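Local coordinates for mutual gliding-motility protein MglA (Myxococcus xanthus DK 1622, PDB 6H17) that binds and hydrolyses GTP as a small Ras-like GTPase and acts as an intracellular switch that coordinates both gliding motilities and sets their direction, at residues F56-P61 with L76-G81. Numbering follows the deposited sequence.
Sequences FFDFLP and LYTVPG. With GSP (5'-guanosine-diphosphate-monothiophosphate), chain C.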
loop_
_atom_site.group_PDB
_atom_site.type_symbol
_atom_site.label_atom_id
_atom_site.label_comp_id
_atom_site.label_asym_id
_atom_site.label_seq_id
_atom_site.Cartn_x
_atom_site.Cartn_y
_atom_site.Cartn_z
ATOM N N PHE A 56 -8.048 9.303 -10.398
ATOM C CA PHE A 56 -6.632 9.013 -10.526
ATOM C C PHE A 56 -6.167 7.997 -9.498
ATOM O O PHE A 56 -6.556 8.047 -8.323
ATOM C CB PHE A 56 -5.782 10.265 -10.304
ATOM C CG PHE A 56 -5.963 11.322 -11.338
ATOM C CD1 PHE A 56 -5.459 11.157 -12.625
ATOM C CD2 PHE A 56 -6.611 12.506 -11.028
ATOM C CE1 PHE A 56 -5.624 12.147 -13.577
ATOM C CE2 PHE A 56 -6.774 13.500 -11.979
ATOM C CZ PHE A 56 -6.286 13.315 -13.258
ATOM N N PHE A 57 -5.293 7.109 -9.931
ATOM C CA PHE A 57 -4.469 6.344 -9.004
ATOM C C PHE A 57 -3.046 6.315 -9.553
ATOM O O PHE A 57 -2.775 6.741 -10.679
ATOM C CB PHE A 57 -5.026 4.949 -8.761
ATOM C CG PHE A 57 -5.048 4.080 -9.976
ATOM C CD1 PHE A 57 -4.013 3.216 -10.227
ATOM C CD2 PHE A 57 -6.103 4.144 -10.871
ATOM C CE1 PHE A 57 -4.033 2.405 -11.337
ATOM C CE2 PHE A 57 -6.131 3.340 -11.976
ATOM C CZ PHE A 57 -5.107 2.471 -12.220
ATOM N N ASP A 58 -2.128 5.826 -8.740
ATOM C CA ASP A 58 -0.707 6.006 -8.990
ATOM C C ASP A 58 -0.020 4.677 -9.222
ATOM O O ASP A 58 -0.458 3.638 -8.738
ATOM C CB ASP A 58 -0.040 6.655 -7.770
ATOM C CG ASP A 58 -0.768 7.871 -7.311
ATOM O OD1 ASP A 58 -0.694 8.903 -8.013
ATOM O OD2 ASP A 58 -1.466 7.800 -6.263
ATOM N N PHE A 59 1.100 4.750 -9.951
ATOM C CA PHE A 59 1.976 3.625 -10.254
ATOM C C PHE A 59 3.426 4.068 -10.129
ATOM O O PHE A 59 3.811 5.117 -10.658
ATOM C CB PHE A 59 1.712 3.124 -11.687
ATOM C CG PHE A 59 2.678 2.052 -12.156
ATOM C CD1 PHE A 59 2.446 0.722 -11.861
ATOM C CD2 PHE A 59 3.821 2.370 -12.885
ATOM C CE1 PHE A 59 3.333 -0.272 -12.298
ATOM C CE2 PHE A 59 4.707 1.373 -13.320
ATOM C CZ PHE A 59 4.459 0.069 -13.028
ATOM N N LEU A 60 4.228 3.256 -9.433
ATOM C CA LEU A 60 5.640 3.579 -9.237
ATOM C C LEU A 60 6.459 2.296 -9.157
ATOM O O LEU A 60 6.280 1.506 -8.220
ATOM C CB LEU A 60 5.840 4.361 -7.939
ATOM C CG LEU A 60 7.283 4.594 -7.478
ATOM C CD1 LEU A 60 8.088 5.335 -8.527
ATOM C CD2 LEU A 60 7.284 5.391 -6.179
ATOM N N PRO A 61 7.355 2.045 -10.122
ATOM C CA PRO A 61 8.231 0.868 -10.034
ATOM C C PRO A 61 9.529 1.168 -9.309
ATOM O O PRO A 61 10.114 2.242 -9.460
ATOM C CB PRO A 61 8.494 0.534 -11.507
ATOM C CG PRO A 61 8.331 1.789 -12.245
ATOM C CD PRO A 61 7.483 2.739 -11.417
ATOM N N LEU A 76 4.441 -0.396 -7.142
ATOM C CA LEU A 76 3.556 0.185 -6.147
ATOM C C LEU A 76 2.373 0.848 -6.829
ATOM O O LEU A 76 2.540 1.590 -7.810
ATOM C CB LEU A 76 4.281 1.246 -5.333
ATOM C CG LEU A 76 5.224 0.759 -4.235
ATOM C CD1 LEU A 76 6.168 -0.315 -4.652
ATOM C CD2 LEU A 76 5.981 1.961 -3.618
ATOM N N TYR A 77 1.172 0.580 -6.298
ATOM C CA TYR A 77 -0.068 1.171 -6.764
ATOM C C TYR A 77 -0.790 1.808 -5.589
ATOM O O TYR A 77 -0.705 1.315 -4.461
ATOM C CB TYR A 77 -1.020 0.105 -7.329
ATOM C CG TYR A 77 -0.620 -0.503 -8.666
ATOM C CD1 TYR A 77 -1.257 -0.098 -9.822
ATOM C CD2 TYR A 77 0.373 -1.465 -8.769
ATOM C CE1 TYR A 77 -0.927 -0.644 -11.049
ATOM C CE2 TYR A 77 0.718 -2.021 -10.018
ATOM C CZ TYR A 77 0.050 -1.589 -11.125
ATOM O OH TYR A 77 0.377 -2.100 -12.368
ATOM N N THR A 78 -1.512 2.879 -5.860
ATOM C CA THR A 78 -2.569 3.311 -4.950
ATOM C C THR A 78 -3.916 3.005 -5.580
ATOM O O THR A 78 -4.001 2.556 -6.727
ATOM C CB THR A 78 -2.472 4.803 -4.628
ATOM O OG1 THR A 78 -2.785 5.571 -5.795
ATOM C CG2 THR A 78 -1.106 5.166 -4.102
ATOM N N VAL A 79 -4.972 3.233 -4.804
ATOM C CA VAL A 79 -6.339 3.066 -5.278
ATOM C C VAL A 79 -7.098 4.354 -5.009
ATOM O O VAL A 79 -6.674 5.170 -4.172
ATOM C CB VAL A 79 -7.059 1.888 -4.578
ATOM C CG1 VAL A 79 -6.261 0.599 -4.720
ATOM C CG2 VAL A 79 -7.346 2.193 -3.120
ATOM N N PRO A 80 -8.255 4.542 -5.646
ATOM C CA PRO A 80 -9.147 5.638 -5.239
ATOM C C PRO A 80 -9.930 5.201 -4.015
ATOM O O PRO A 80 -10.687 4.225 -4.064
ATOM C CB PRO A 80 -10.042 5.854 -6.462
ATOM C CG PRO A 80 -9.889 4.640 -7.290
ATOM C CD PRO A 80 -8.697 3.871 -6.881
ATOM N N GLY A 81 -9.722 5.886 -2.904
ATOM C CA GLY A 81 -10.274 5.461 -1.637
ATOM C C GLY A 81 -11.671 5.896 -1.322
ATOM O O GLY A 81 -12.291 5.348 -0.402
HETATM P PG GSP C . -7.602 9.366 -2.761
HETATM O O3B GSP C . -6.640 10.019 -1.584
HETATM S S1G GSP C . -9.140 10.438 -2.814
HETATM O O2G GSP C . -6.740 9.362 -4.041
HETATM O O3G GSP C . -7.865 7.925 -2.312
HETATM P PB GSP C . -5.149 9.716 -1.140
HETATM O O1B GSP C . -5.129 8.692 -0.068
HETATM O O2B GSP C . -4.293 9.446 -2.318
HETATM P PA GSP C . -3.555 12.108 -0.791
HETATM O O1A GSP C . -2.281 11.428 -0.615
HETATM O O2A GSP C . -3.809 12.782 -2.068
HETATM O O3A GSP C . -4.760 11.124 -0.459
HETATM O "O5'" GSP C . -3.687 13.120 0.436
HETATM C "C5'" GSP C . -4.861 13.900 0.599
HETATM C "C4'" GSP C . -4.541 15.185 1.353
HETATM O "O4'" GSP C . -4.053 14.862 2.670
HETATM C "C3'" GSP C . -3.457 15.986 0.679
HETATM O "O3'" GSP C . -3.752 17.369 0.789
HETATM C "C2'" GSP C . -2.180 15.675 1.456
HETATM O "O2'" GSP C . -1.204 16.676 1.441
HETATM C "C1'" GSP C . -2.778 15.457 2.853
HETATM N N9 GSP C . -1.972 14.615 3.726
HETATM C C8 GSP C . -1.495 13.378 3.420
HETATM N N7 GSP C . -0.789 12.895 4.463
HETATM C C5 GSP C . -0.824 13.850 5.445
HETATM C C6 GSP C . -0.267 13.915 6.721
HETATM O O6 GSP C . 0.421 13.015 7.259
HETATM N N1 GSP C . -0.503 15.058 7.418
HETATM C C2 GSP C . -1.259 16.091 6.924
HETATM N N2 GSP C . -1.453 17.160 7.677
HETATM N N3 GSP C . -1.804 16.053 5.686
HETATM C C4 GSP C . -1.561 14.931 4.984
#
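With chi1 at 174°, the Phe-59 ring swings away from its own amide, while Tyr-77 has CG anti to its carbonyl carbon (chi1 -72°); these torsions send both side chains out on the same face of the sheet, where the rings meet edge to face. The edge of Phe-59 meets one face of Tyr-77, an offset pair with planes at 72° and CD1 of Phe-59 3.4 Å from CZ of Tyr-77. On the other flank, CE1 of Phe-57 reaches the edge of the tyrosine ring, 4.0 Å from CD1 of Tyr-77. Replacing Tyr-77 by alanine is likely to open a gap between the two phenylalanines and leave the edge of Phe-59 without its aromatic face, and Lys-14 without its cation-pi partner.

Leu-60 and Leu-76 form the antiparallel hydrogen-bonded pair, with Leu-76 N 2.9 Å from Leu-60 O, and Thr-78 N continues the ladder to Asp-58 O. On the sheet face away from the rings, Thr-78 OG1 donates to Asp-58 OD2 over 2.6 Å, on the anti side and well out of the carboxylate plane. That same oxygen also bonds Thr-26 OG1 of the P-loop, close to the magnesium ion.

Further along the chain, Gly-81 N donates to O3G of the GTP analogue at 2.8 Å, the gamma-phosphate contact expected of a switch II glycine. Asp-58, gripped by two hydroxyls, thus ties this hairpin to the P-loop and probably adds negative charge beside the magnesium.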